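Local coordinates for deferrochelatase (Vibrio cholerae, PDB 5DE0), which binds heme b and probably acts as a peroxidase of the dye-decolorizing (DyP-type) family, at residues Y112-R115 with K116-D120; S205-L208 with E209-A213. All coordinates share one frame; numbering follows the deposited sequence.

Contact 1 (Y112-R115 with K116-D120); sequences YTLR and KGISD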
ATOM      1  N   TYR B 112       8.837   5.056   5.927  1.00 22.04           N
ATOM      2  CA  TYR B 112      10.122   5.369   6.547  1.00 22.90           C
ATOM      3  C   TYR B 112       9.949   5.915   7.959  1.00 22.82           C
ATOM      4  O   TYR B 112      10.714   5.575   8.859  1.00 23.43           O
ATOM      5  CB  TYR B 112      10.911   6.373   5.700  1.00 22.15           C
ATOM      6  CG  TYR B 112      12.177   6.867   6.370  1.00 24.47           C
ATOM      7  CD1 TYR B 112      13.337   6.102   6.355  1.00 24.24           C
ATOM      8  CD2 TYR B 112      12.211   8.097   7.020  1.00 23.55           C
ATOM      9  CE1 TYR B 112      14.496   6.547   6.968  1.00 25.39           C
ATOM     10  CE2 TYR B 112      13.363   8.549   7.635  1.00 24.34           C
ATOM     11  CZ  TYR B 112      14.502   7.772   7.608  1.00 25.77           C
ATOM     12  OH  TYR B 112      15.651   8.221   8.221  1.00 32.73           O
ATOM     13  N   THR B 113       8.946   6.768   8.146  1.00 21.81           N
ATOM     14  CA  THR B 113       8.702   7.383   9.447  1.00 22.04           C
ATOM     15  C   THR B 113       8.351   6.330  10.492  1.00 22.40           C
ATOM     16  O   THR B 113       8.798   6.404  11.637  1.00 22.72           O
ATOM     17  CB  THR B 113       7.572   8.427   9.374  1.00 21.39           C
ATOM     18  OG1 THR B 113       7.932   9.456   8.444  1.00 21.91           O
ATOM     19  CG2 THR B 113       7.327   9.052  10.741  1.00 21.30           C
ATOM     20  N   LEU B 114       7.563   5.340  10.088  1.00 22.32           N
ATOM     21  CA  LEU B 114       7.158   4.278  10.999  1.00 22.59           C
ATOM     22  C   LEU B 114       8.311   3.321  11.287  1.00 23.29           C
ATOM     23  O   LEU B 114       8.548   2.968  12.440  1.00 24.01           O
ATOM     24  CB  LEU B 114       5.964   3.507  10.434  1.00 21.92           C
ATOM     25  CG  LEU B 114       5.434   2.387  11.332  1.00 22.11           C
ATOM     26  CD1 LEU B 114       5.067   2.932  12.704  1.00 21.75           C
ATOM     27  CD2 LEU B 114       4.241   1.701  10.687  1.00 21.69           C
ATOM     28  N   ARG B 115       9.023   2.907  10.242  1.00 24.07           N
ATOM     29  CA  ARG B 115      10.140   1.976  10.406  1.00 24.72           C
ATOM     30  C   ARG B 115      11.249   2.581  11.259  1.00 24.74           C
ATOM     31  O   ARG B 115      11.720   1.961  12.210  1.00 25.99           O
ATOM     32  CB  ARG B 115      10.705   1.554   9.046  1.00 26.27           C
ATOM     33  CG  ARG B 115      11.822   0.518   9.150  1.00 29.75           C
ATOM     34  CD  ARG B 115      12.381   0.123   7.789  1.00 34.78           C
ATOM     35  NE  ARG B 115      13.146   1.198   7.163  1.00 37.05           N
ATOM     36  CZ  ARG B 115      13.853   1.061   6.044  1.00 40.15           C
ATOM     37  NH1 ARG B 115      13.898  -0.111   5.425  1.00 33.36           N
ATOM     38  NH2 ARG B 115      14.519   2.095   5.547  1.00 32.36           N
ATOM     39  N   LYS B 116      11.658   3.796  10.913  1.00 24.48           N
ATOM     40  CA  LYS B 116      12.712   4.495  11.640  1.00 24.61           C
ATOM     41  C   LYS B 116      12.249   4.910  13.034  1.00 25.01           C
ATOM     42  O   LYS B 116      13.027   4.893  13.989  1.00 24.63           O
ATOM     43  CB  LYS B 116      13.170   5.726  10.851  1.00 24.82           C
ATOM     44  CG  LYS B 116      14.256   6.546  11.521  1.00 27.19           C
ATOM     45  CD  LYS B 116      15.564   5.781  11.585  1.00 25.98           C
ATOM     46  CE  LYS B 116      16.684   6.656  12.123  1.00 27.97           C
ATOM     47  NZ  LYS B 116      17.982   5.925  12.163  1.00 28.77           N
ATOM     48  N   GLY B 117      10.976   5.276  13.145  1.00 24.41           N
ATOM     49  CA  GLY B 117      10.427   5.774  14.393  1.00 23.47           C
ATOM     50  C   GLY B 117      10.312   4.748  15.506  1.00 22.85           C
ATOM     51  O   GLY B 117      10.402   5.094  16.682  1.00 23.00           O
ATOM     52  N   ILE B 118      10.108   3.486  15.142  1.00 23.47           N
ATOM     53  CA  ILE B 118       9.917   2.434  16.138  1.00 25.07           C
ATOM     54  C   ILE B 118      11.047   1.409  16.111  1.00 26.03           C
ATOM     55  O   ILE B 118      10.945   0.349  16.728  1.00 27.09           O
ATOM     56  CB  ILE B 118       8.576   1.692  15.937  1.00 24.71           C
ATOM     57  CG1 ILE B 118       8.631   0.797  14.698  1.00 24.32           C
ATOM     58  CG2 ILE B 118       7.423   2.681  15.854  1.00 24.35           C
ATOM     59  CD1 ILE B 118       7.403  -0.058  14.502  1.00 24.67           C
ATOM     60  N   SER B 119      12.121   1.737  15.398  1.00 26.02           N
ATOM     61  CA  SER B 119      13.236   0.816  15.193  1.00 27.91           C
ATOM     62  C   SER B 119      13.818   0.280  16.502  1.00 28.52           C
ATOM     63  O   SER B 119      14.153  -0.899  16.598  1.00 28.63           O
ATOM     64  CB  SER B 119      14.339   1.497  14.380  1.00 27.92           C
ATOM     65  OG  SER B 119      15.382   0.587  14.076  1.00 29.52           O
ATOM     66  N   ASP B 120      13.923   1.144  17.508  1.00 29.33           N
ATOM     67  CA  ASP B 120      14.514   0.759  18.786  1.00 29.67           C
ATOM     68  C   ASP B 120      13.523   0.070  19.726  1.00 29.36           C
ATOM     69  O   ASP B 120      13.927  -0.593  20.682  1.00 29.42           O
ATOM     70  CB  ASP B 120      15.109   1.984  19.486  1.00 31.44           C
ATOM     71  CG  ASP B 120      16.324   2.537  18.766  1.00 34.52           C
ATOM     72  OD1 ASP B 120      16.948   1.789  17.983  1.00 32.58           O
ATOM     73  OD2 ASP B 120      16.659   3.719  18.989  1.00 35.67           O
TER

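Contact 2 (S205-L208 with E209-A213); sequences SVEL and ENVPA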
ATOM      1  N   SER B 205     -21.837  15.550  -5.646  1.00 29.48           N
ATOM      2  CA  SER B 205     -21.989  15.573  -4.191  1.00 29.90           C
ATOM      3  C   SER B 205     -22.904  16.689  -3.687  1.00 30.02           C
ATOM      4  O   SER B 205     -22.642  17.295  -2.647  1.00 29.55           O
ATOM      5  CB  SER B 205     -20.615  15.687  -3.523  1.00 28.34           C
ATOM      6  OG  SER B 205     -20.707  15.496  -2.123  1.00 27.46           O
ATOM      7  N   VAL B 206     -23.972  16.962  -4.426  1.00 31.56           N
ATOM      8  CA  VAL B 206     -24.966  17.932  -3.983  1.00 30.88           C
ATOM      9  C   VAL B 206     -26.014  17.225  -3.130  1.00 32.08           C
ATOM     10  O   VAL B 206     -26.555  16.193  -3.531  1.00 31.79           O
ATOM     11  CB  VAL B 206     -25.640  18.640  -5.171  1.00 31.49           C
ATOM     12  CG1 VAL B 206     -26.727  19.589  -4.683  1.00 31.54           C
ATOM     13  CG2 VAL B 206     -24.605  19.390  -5.995  1.00 31.41           C
ATOM     14  N   GLU B 207     -26.285  17.775  -1.950  1.00 32.92           N
ATOM     15  CA  GLU B 207     -27.233  17.171  -1.020  1.00 34.89           C
ATOM     16  C   GLU B 207     -28.624  17.054  -1.635  1.00 35.77           C
ATOM     17  O   GLU B 207     -29.109  17.987  -2.277  1.00 36.09           O
ATOM     18  CB  GLU B 207     -27.302  17.981   0.276  1.00 36.65           C
ATOM     19  CG  GLU B 207     -28.258  17.403   1.312  1.00 39.44           C
ATOM     20  CD  GLU B 207     -28.356  18.252   2.565  1.00 46.93           C
ATOM     21  OE1 GLU B 207     -27.540  19.185   2.722  1.00 59.68           O
ATOM     22  OE2 GLU B 207     -29.251  17.986   3.395  1.00 43.95           O
ATOM     23  N   LEU B 208     -29.255  15.900  -1.442  1.00 36.14           N
ATOM     24  CA  LEU B 208     -30.604  15.669  -1.940  1.00 37.89           C
ATOM     25  C   LEU B 208     -31.601  16.594  -1.251  1.00 40.16           C
ATOM     26  O   LEU B 208     -31.445  16.916  -0.073  1.00 39.82           O
ATOM     27  CB  LEU B 208     -31.016  14.211  -1.731  1.00 39.00           C
ATOM     28  CG  LEU B 208     -30.197  13.148  -2.462  1.00 34.91           C
ATOM     29  CD1 LEU B 208     -30.757  11.759  -2.189  1.00 34.78           C
ATOM     30  CD2 LEU B 208     -30.158  13.431  -3.955  1.00 35.05           C
ATOM     31  N   GLU B 209     -32.620  17.018  -1.992  1.00 44.92           N
ATOM     32  CA  GLU B 209     -33.656  17.885  -1.441  1.00 47.72           C
ATOM     33  C   GLU B 209     -34.414  17.159  -0.333  1.00 45.30           C
ATOM     34  O   GLU B 209     -34.757  17.748   0.695  1.00 45.23           O
ATOM     35  CB  GLU B 209     -34.615  18.343  -2.542  1.00 52.45           C
ATOM     36  CG  GLU B 209     -35.662  19.344  -2.071  1.00 62.23           C
ATOM     37  CD  GLU B 209     -35.055  20.638  -1.545  1.00 70.39           C
ATOM     38  OE1 GLU B 209     -33.942  21.008  -1.977  1.00 69.25           O
ATOM     39  OE2 GLU B 209     -35.699  21.290  -0.696  1.00 78.09           O
ATOM     40  N   ASN B 210     -34.660  15.871  -0.548  1.00 43.36           N
ATOM     41  CA  ASN B 210     -35.268  15.025   0.470  1.00 40.36           C
ATOM     42  C   ASN B 210     -34.277  13.966   0.943  1.00 38.31           C
ATOM     43  O   ASN B 210     -34.166  12.894   0.348  1.00 37.80           O
ATOM     44  CB  ASN B 210     -36.543  14.367  -0.067  1.00 42.26           C
ATOM     45  CG  ASN B 210     -37.391  13.743   1.030  1.00 45.40           C
ATOM     46  OD1 ASN B 210     -36.876  13.115   1.955  1.00 42.87           O
ATOM     47  ND2 ASN B 210     -38.704  13.922   0.931  1.00 46.29           N
ATOM     48  N   VAL B 211     -33.553  14.280   2.013  1.00 38.37           N
ATOM     49  CA  VAL B 211     -32.585  13.355   2.592  1.00 34.08           C
ATOM     50  C   VAL B 211     -33.275  12.332   3.484  1.00 31.73           C
ATOM     51  O   VAL B 211     -33.870  12.696   4.499  1.00 31.34           O
ATOM     52  CB  VAL B 211     -31.515  14.099   3.416  1.00 33.50           C
ATOM     53  CG1 VAL B 211     -30.565  13.109   4.080  1.00 30.82           C
ATOM     54  CG2 VAL B 211     -30.751  15.072   2.538  1.00 35.10           C
ATOM     55  N   PRO B 212     -33.201  11.045   3.106  1.00 31.10           N
ATOM     56  CA  PRO B 212     -33.801   9.976   3.909  1.00 29.55           C
ATOM     57  C   PRO B 212     -33.197   9.946   5.305  1.00 30.28           C
ATOM     58  O   PRO B 212     -31.999  10.192   5.449  1.00 29.40           O
ATOM     59  CB  PRO B 212     -33.453   8.702   3.130  1.00 29.72           C
ATOM     60  CG  PRO B 212     -33.178   9.167   1.740  1.00 30.65           C
ATOM     61  CD  PRO B 212     -32.559  10.523   1.888  1.00 31.34           C
ATOM     62  N   ALA B 213     -34.010   9.661   6.314  1.00 29.04           N
ATOM     63  CA  ALA B 213     -33.527   9.637   7.689  1.00 29.11           C
ATOM     64  C   ALA B 213     -32.554   8.482   7.907  1.00 29.76           C
ATOM     65  O   ALA B 213     -31.654   8.567   8.741  1.00 28.81           O
ATOM     66  CB  ALA B 213     -34.688   9.540   8.657  1.00 29.54           C
TER

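Contact 1 (Y112-R115 with K116-D120)
The phenol ring of Tyr112 carries the side chain of Lys116 over one face. CB of Lys116 lies 4.2 Å from the ring centroid, 15° off the normal and displaced toward the rim, a CH-pi contact one helical turn along. The lysine then runs beside the tyrosine in the same direction, its CG 4.0 Å from Tyr112 OH. Both side chains leave the backbone alike, CG anti to N, which keeps them alongside each other. Lys116 N donates to Tyr112 O at 2.9 Å. Gly117 N bonds to Thr113 O at 2.9 Å, and Ile118 N to Leu114 O at 3.2 Å, the last of three successive backbone bonds. Ile118 is the first residue to leave helical geometry. Ile118 CG1, placed between the backbone N and carbonyl carbon (chi1 72°), comes within 3.1 Å of Leu114 O, while Ile118 CG2 meets Leu114 CD1 at 3.9 Å, the two side chains crossing at a slant. This is the C-terminal end of helix 108-117. Arg115 NH1 makes a weak hydrogen bond to Met142 O of the second subunit, and Val241 of that subunit packs on Leu114 and Ile118. Within the chain, Leu114 and Ile118 pack on strand 125-134, Leu114 also reaches strand 18-26, and Tyr112 and Lys116 touch helix 40-50.

Contact 2 (S205-L208 with E209-A213)
Glu207 and Val211 touch across a bend in the chain. Ahead of them, Ser205 OG bonds to Thr149 OG1 and Ser205 O to Arg200 NH2, while Val206 O bonds to Thr201 OG1; these bonds hold this part of the loop to its own beginning and to Thr149. Glu207 is stretched out, with CG anti to the backbone N (chi1 -179°) and the rest of the chain extended, and it crosses the valine at about a right angle. One methyl does the touching: Val211 CG2 lies 3.6 Å from Glu207 CG and 3.4 Å from Glu207 OE2, meeting both the aliphatic stem and one carboxylate oxygen. The contact is van der Waals in kind. At Leu208 the backbone takes over, Leu208 O standing 3.3 Å from Val211 CG2, so the same methyl touches both oxygens. Leu208 CB is a more distant neighbour, 4.4 Å from Val211 CG2. The CA atoms of Leu208 and Val211 come 5.5 Å apart, a tight reversal of the chain with no hydrogen bond across it. The loop runs from helix 191-198 to helix 216-220: Leu208 is bonded through its backbone to Gly199 and touches Thr201, Glu207 lies against Arg200, the side chain of Glu207 is about 6 Å from the bound heme, and Pro212 O accepts a bond from Ser215 OG as helix 216-220 approaches.

In the fold
Contact 1 closes before contact 2 opens along the chain, and the two lie on opposite sides of its centre, 44 Å apart between centres and about 31 Å between nearest atoms. They share no helix, strand or sheet. Residues 112-120 belong to the N-terminal half of the DyP fold, where helix 108-117 packs on the sheet containing strands 18-26 and 125-134 and faces the second subunit. Residues 205-213 belong to the C-terminal half, in a surface loop on the heme side that no other chain of the assembly touches. Both halves have a four-stranded antiparallel sheet of order 2-3-1-4, as expected of the paired ferredoxin-like folds of DyP peroxidases. One contact thus lies by the dimer interface, the other, through Glu207, near the heme.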